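Local coordinates for putative redox protein (Lactobacillus casei, PDB 2QL8) that probably reduces organic hydroperoxides by thiol chemistry, as characterised OsmC/Ohr relatives do, and binds benzoic acid in this crystal, at residues 44-48 / 49-53; 59-62 / 63-66; 113-116 / 117-120. One frame throughout, in Å; residues are numbered along the deposited sequence.

Contact 1: residues 44-48 / 49-53. With EDO (1,2-ethanediol), chain I.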
# COMPACT_ATOMS: atom_id res chain seq x y z
N PRO A 44 -7.68 -3.48 -18.82
CA PRO A 44 -6.43 -3.96 -18.25
C PRO A 44 -5.88 -2.94 -17.25
O PRO A 44 -6.14 -1.73 -17.37
CB PRO A 44 -5.48 -4.06 -19.45
CG PRO A 44 -6.34 -4.01 -20.68
CD PRO A 44 -7.63 -3.38 -20.29
N GLY A 45 -5.12 -3.42 -16.29
CA GLY A 45 -4.41 -2.52 -15.39
C GLY A 45 -4.74 -2.80 -13.95
O GLY A 45 -5.79 -3.33 -13.60
N THR A 46 -3.80 -2.40 -13.11
CA THR A 46 -3.95 -2.55 -11.66
C THR A 46 -4.63 -1.31 -11.06
O THR A 46 -5.16 -0.44 -11.78
CB THR A 46 -2.58 -2.92 -10.99
OG1 THR A 46 -2.79 -3.39 -9.63
CG2 THR A 46 -1.62 -1.74 -10.99
N ASN A 47 -4.69 -1.27 -9.73
CA ASN A 47 -5.44 -0.26 -8.99
C ASN A 47 -4.92 -0.20 -7.56
O ASN A 47 -4.08 -1.04 -7.16
CB ASN A 47 -6.95 -0.58 -9.05
CG ASN A 47 -7.27 -2.01 -8.61
OD1 ASN A 47 -6.94 -2.38 -7.48
ND2 ASN A 47 -7.89 -2.82 -9.51
N PRO A 48 -5.31 0.83 -6.81
CA PRO A 48 -4.79 0.96 -5.44
C PRO A 48 -5.08 -0.22 -4.51
O PRO A 48 -4.27 -0.52 -3.62
CB PRO A 48 -5.46 2.22 -4.93
CG PRO A 48 -5.70 3.04 -6.18
CD PRO A 48 -6.15 2.01 -7.19
N GLU A 49 -6.22 -0.87 -4.72
CA GLU A 49 -6.64 -2.01 -3.92
C GLU A 49 -5.66 -3.16 -4.11
O GLU A 49 -5.11 -3.74 -3.15
CB GLU A 49 -8.04 -2.44 -4.34
CG GLU A 49 -9.18 -1.44 -3.98
CD GLU A 49 -9.48 -0.40 -5.09
OE1 GLU A 49 -8.62 -0.16 -5.99
OE2 GLU A 49 -10.61 0.17 -5.05
N GLN A 50 -5.38 -3.47 -5.37
CA GLN A 50 -4.42 -4.52 -5.72
C GLN A 50 -3.01 -4.17 -5.19
O GLN A 50 -2.29 -5.03 -4.64
CB GLN A 50 -4.37 -4.76 -7.22
CG GLN A 50 -5.63 -5.45 -7.78
CD GLN A 50 -5.53 -5.75 -9.26
OE1 GLN A 50 -4.53 -5.44 -9.92
NE2 GLN A 50 -6.60 -6.38 -9.80
N LEU A 51 -2.58 -2.94 -5.44
CA LEU A 51 -1.24 -2.50 -5.08
C LEU A 51 -1.05 -2.57 -3.56
O LEU A 51 0.01 -3.02 -3.08
CB LEU A 51 -0.94 -1.12 -5.66
CG LEU A 51 -0.73 -1.10 -7.18
CD1 LEU A 51 -0.97 0.35 -7.71
CD2 LEU A 51 0.64 -1.66 -7.54
N LEU A 52 -2.05 -2.16 -2.81
CA LEU A 52 -2.05 -2.31 -1.35
C LEU A 52 -1.96 -3.75 -0.89
O LEU A 52 -1.18 -4.11 -0.02
CB LEU A 52 -3.23 -1.61 -0.72
CG LEU A 52 -3.39 -1.67 0.81
CD1 LEU A 52 -2.13 -1.06 1.48
CD2 LEU A 52 -4.66 -0.99 1.33
N GLY A 53 -2.75 -4.62 -1.51
CA GLY A 53 -2.66 -6.04 -1.21
C GLY A 53 -1.29 -6.64 -1.51
O GLY A 53 -0.76 -7.45 -0.74
C1 EDO I . -11.05 3.65 -5.87
O1 EDO I . -10.50 2.41 -6.32
C2 EDO I . -10.04 4.53 -5.15
O2 EDO I . -8.98 4.93 -6.02
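Asn47 receives the backbone NH of Gln50 on its OD1, and with that bond it becomes the N-cap of helix 48-70, a worked example of how a loop hands over to a helix. The bond is short and nearly straight, OD1 to Gln50 N 2.8 Å, and the NH arrives close to the line of the amide C=O. What makes it possible is the first torsion of Asn47, 53°, which tucks CG between backbone N and carbonyl carbon and folds the amide over the first turn. The main-chain oxygen of the same residue takes Leu51 N at 3.0 Å, so the cap grips two successive NH groups, one with its side chain and one with its backbone. Pro48 follows as the first helical residue; its carbonyl begins the regular pattern by accepting Leu52 N at 2.9 Å, and it also accepts Ser55 OG of the second subunit. The Pro48 ring and the side chain of Glu49 run alongside each other, with Pro48 CD 3.5 Å from Glu49 OE1, and both rest on Phe94 of strand 91-102. Glu49 bends at its second torsion, which brings OE1 back toward the cap, while OE2 accepts a hydroxyl of a bound ethanediol, probably left from crystallisation. ND2 of Asn47 donates to Tyr12 OH of the second subunit, fixing the rotation of the amide. Beyond it, extended Gln50 carries its own amide back past the cap to the loop, where Thr46 OG1 donates to Gln50 OE1 at 2.7 Å, tilted 23° from the carbonyl plane.

Contact 2: residues 59-62 / 63-66. With BEZ (benzoic acid), chain C.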
# COMPACT_ATOMS: atom_id res chain seq x y z
N CYS A 59 5.01 -7.64 2.61
CA CYS A 59 5.59 -7.23 3.88
C CYS A 59 5.36 -8.29 4.99
O CYS A 59 6.29 -8.66 5.75
CB CYS A 59 5.06 -5.88 4.32
SG CYS A 59 6.07 -5.04 5.54
N LEU A 60 4.14 -8.81 5.04
CA LEU A 60 3.82 -9.84 6.00
C LEU A 60 4.67 -11.08 5.77
O LEU A 60 5.20 -11.69 6.71
CB LEU A 60 2.34 -10.19 5.99
CG LEU A 60 1.40 -9.26 6.77
CD1 LEU A 60 -0.10 -9.52 6.35
CD2 LEU A 60 1.61 -9.30 8.30
N GLU A 61 4.80 -11.46 4.49
CA GLU A 61 5.56 -12.64 4.12
C GLU A 61 7.05 -12.48 4.50
O GLU A 61 7.68 -13.41 5.01
CB GLU A 61 5.36 -12.96 2.63
CG GLU A 61 6.12 -14.22 2.13
CD GLU A 61 5.50 -15.54 2.54
OE1 GLU A 61 4.70 -15.57 3.51
OE2 GLU A 61 5.86 -16.55 1.85
N ALA A 62 7.61 -11.29 4.24
CA ALA A 62 9.01 -10.99 4.62
C ALA A 62 9.18 -11.06 6.13
O ALA A 62 10.19 -11.57 6.65
CB ALA A 62 9.45 -9.61 4.11
N THR A 63 8.20 -10.52 6.84
CA THR A 63 8.27 -10.53 8.31
C THR A 63 8.20 -11.98 8.83
O THR A 63 8.96 -12.36 9.72
CB THR A 63 7.15 -9.66 8.96
OG1 THR A 63 7.09 -8.38 8.35
CG2 THR A 63 7.32 -9.51 10.49
N LEU A 64 7.32 -12.76 8.21
CA LEU A 64 7.13 -14.16 8.58
C LEU A 64 8.42 -14.95 8.32
O LEU A 64 8.83 -15.75 9.15
CB LEU A 64 5.96 -14.76 7.78
CG LEU A 64 5.57 -16.21 8.07
CD1 LEU A 64 5.33 -16.44 9.55
CD2 LEU A 64 4.32 -16.56 7.17
N GLU A 65 9.08 -14.68 7.21
CA GLU A 65 10.35 -15.35 6.88
C GLU A 65 11.40 -15.04 7.96
O GLU A 65 12.14 -15.92 8.41
CB GLU A 65 10.82 -14.96 5.48
CG GLU A 65 12.08 -15.70 5.08
CD GLU A 65 12.46 -15.56 3.61
OE1 GLU A 65 11.88 -14.73 2.91
OE2 GLU A 65 13.38 -16.30 3.17
N ALA A 66 11.44 -13.79 8.42
CA ALA A 66 12.37 -13.38 9.49
C ALA A 66 12.07 -14.12 10.81
O ALA A 66 12.97 -14.64 11.47
CB ALA A 66 12.36 -11.83 9.71
C BEZ C . 11.41 -7.67 11.46
O1 BEZ C . 12.57 -7.98 11.92
O2 BEZ C . 10.56 -7.34 12.19
C1 BEZ C . 11.10 -7.60 10.01
C2 BEZ C . 11.98 -8.23 9.12
C3 BEZ C . 11.72 -8.17 7.75
C4 BEZ C . 10.58 -7.48 7.30
C5 BEZ C . 9.71 -6.85 8.20
C6 BEZ C . 9.93 -6.90 9.54
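Thr63 turns its hydroxyl back along helix 48-70 onto the carbonyl of Cys59, four residues earlier, with OG1 donating to Cys59 O at 2.7 Å. That oxygen also holds the helical NH of Thr63, and the two donors come from opposite faces of the carbonyl plane, the hydroxyl 38° above it. A first torsion of -49° sets OG1 beside the backbone N, where it can reach the carbonyl, and leaves the methyl to point another way. The same hydroxyl oxygen lies close to the ring of the bound benzoic acid, OG1 standing 3.0 Å from ligand C5. The methyl CG2 of Thr63 touches C6 of the same ring at 3.8 Å. One turn on, Ala66 CB packs against ligand C2 at 3.7 Å, while Ala62 presents CB to ligand C4 at 4.0 Å. The small side chains of Ala62 and Ala66 let the ring come close to the helix. Behind this first shell, Leu60 and Leu64 turn to the interior and rest on Ile117 of helix 107-120 and on strand 91-102. The bend in Glu61 brings OE1 obliquely across to Leu64 CD2, 3.8 Å away, its other oxygen making a weak bond to His75. Glu65 faces the second subunit, and Ala62 packs on Leu22 there. The side chain of Cys59 touches that of Cys121, a proximity consistent with the two-cysteine redox site of OsmC/Ohr proteins, whose central helix here forms one wall of the benzoate pocket.

Contact 3: residues 113-116 / 117-120. With BEZ (benzoic acid), chain C.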
# COMPACT_ATOMS: atom_id res chain seq x y z
N PHE A 113 3.01 -17.33 15.31
CA PHE A 113 3.82 -16.60 14.31
C PHE A 113 2.99 -15.47 13.71
O PHE A 113 3.53 -14.41 13.39
CB PHE A 113 4.31 -17.53 13.20
CG PHE A 113 5.42 -18.46 13.60
CD1 PHE A 113 5.91 -18.54 14.89
CD2 PHE A 113 5.98 -19.26 12.62
CE1 PHE A 113 6.96 -19.44 15.17
CE2 PHE A 113 7.03 -20.16 12.91
CZ PHE A 113 7.52 -20.21 14.18
N THR A 114 1.69 -15.71 13.52
CA THR A 114 0.79 -14.66 12.95
C THR A 114 0.72 -13.47 13.89
O THR A 114 0.80 -12.33 13.45
CB THR A 114 -0.62 -15.22 12.60
OG1 THR A 114 -0.49 -16.35 11.72
CG2 THR A 114 -1.50 -14.17 11.95
N ASN A 115 0.58 -13.73 15.19
CA ASN A 115 0.59 -12.67 16.18
C ASN A 115 1.91 -11.89 16.14
O ASN A 115 1.90 -10.64 16.26
CB ASN A 115 0.31 -13.19 17.60
CG ASN A 115 -1.07 -13.77 17.77
OD1 ASN A 115 -2.00 -13.46 17.02
ND2 ASN A 115 -1.24 -14.62 18.80
N GLU A 116 3.03 -12.62 16.02
CA GLU A 116 4.36 -12.01 15.97
C GLU A 116 4.45 -11.05 14.79
O GLU A 116 4.92 -9.92 14.91
CB GLU A 116 5.50 -13.05 15.83
CG GLU A 116 5.99 -13.73 17.14
CD GLU A 116 7.34 -14.40 16.96
OE1 GLU A 116 8.38 -13.70 16.76
OE2 GLU A 116 7.34 -15.64 16.98
N ILE A 117 4.04 -11.54 13.60
CA ILE A 117 4.20 -10.74 12.37
C ILE A 117 3.22 -9.55 12.36
O ILE A 117 3.53 -8.48 11.86
CB ILE A 117 4.20 -11.55 11.05
CG1 ILE A 117 2.80 -12.04 10.64
CG2 ILE A 117 5.26 -12.71 11.08
CD1 ILE A 117 2.77 -12.83 9.32
N GLU A 118 2.04 -9.75 12.92
CA GLU A 118 1.06 -8.66 13.01
C GLU A 118 1.66 -7.45 13.73
O GLU A 118 1.44 -6.29 13.30
CB GLU A 118 -0.20 -9.11 13.77
CG GLU A 118 -1.28 -8.06 13.86
CD GLU A 118 -2.48 -8.50 14.71
OE1 GLU A 118 -2.48 -9.61 15.31
OE2 GLU A 118 -3.43 -7.69 14.76
N ASN A 119 2.44 -7.72 14.79
CA ASN A 119 3.06 -6.70 15.60
C ASN A 119 4.31 -6.08 14.99
O ASN A 119 4.71 -5.00 15.39
CB ASN A 119 3.46 -7.27 16.96
CG ASN A 119 2.27 -7.57 17.83
OD1 ASN A 119 1.21 -6.92 17.69
ND2 ASN A 119 2.42 -8.55 18.74
N ARG A 120 4.98 -6.81 14.09
CA ARG A 120 6.28 -6.40 13.53
C ARG A 120 6.22 -5.82 12.12
O ARG A 120 7.03 -4.99 11.75
CB ARG A 120 7.28 -7.55 13.58
CG ARG A 120 7.76 -7.86 14.99
CD ARG A 120 8.52 -9.17 15.12
NE ARG A 120 9.75 -9.19 14.33
CZ ARG A 120 10.72 -10.10 14.49
NH1 ARG A 120 10.60 -11.04 15.42
NH2 ARG A 120 11.80 -10.09 13.76
C BEZ C . 11.41 -7.67 11.46
O1 BEZ C . 12.57 -7.98 11.92
O2 BEZ C . 10.56 -7.34 12.19
C1 BEZ C . 11.10 -7.60 10.01
C2 BEZ C . 11.98 -8.23 9.12
C3 BEZ C . 11.72 -8.17 7.75
C4 BEZ C . 10.58 -7.48 7.30
C5 BEZ C . 9.71 -6.85 8.20
C6 BEZ C . 9.93 -6.90 9.54
O HOH W 1 -2.71 -12.31 14.73
O HOH W 2 -0.50 -9.69 17.50
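Arg120 reaches back over the carbonyl of Glu116 on its way to a bound carboxylate, and each atom of the chain has a neighbour. CB starts 3.6 Å from Glu116 O, CG comes to 3.5 Å from that same oxygen, and CD lies 3.7 Å from it. The chain bends about the CG-CD bond, the third torsion being 62°, and this swings the guanidinium round to the benzoic acid. NE donates to ligand O2 at 2.9 Å, and NH2 to ligand O1, also at 2.9 Å; both bonds are nearly straight at 165°, and the ligand's carboxyl carbon lies in the guanidinium plane at its edge. This bidentate pair holds the carboxyl group against the guanidinium edge. The remaining nitrogen, NH1, turns to acids: it forms a salt bridge with Glu70 and a long and doubtful one to Glu116 OE1, 3.7 Å away, since that glutamate is modelled in two positions; in the one described here its OE2 bonds His71. Farther round the helix, a water bridges the two segments, donating to Asn115 OD1 at 2.7 Å and to Glu118 OE1. The arginine packs on Thr63 of helix 48-70 and on Ala90 of the second subunit; Ile117 slots between helix 48-70 and Val100 of strand 91-102, and Thr114 lies on Ile135 of strand 133-137.

From the N terminus, the chain meets the contacts strictly in series, none nested within or crossing another. Contact 1 closes the turn where the loop after strand 33-36 enters helix 48-70, against the second subunit. Contacts 2 and 3 close no loop, each joining neighbouring turns of one helix. Contact 2 lies farther along helix 48-70, its centre 21 Å from that of contact 1 and on the opposite side of the chain's centre. After the hairpin of strands 77-88 and 91-102 comes contact 3, on helix 107-120, where the chain returns: Leu64 CA lies 3.4 Å from Ile117 CG2. Contacts 2 and 3 thus tie the two helices together beside one benzoic acid, which Ala90 of the second subunit also binds.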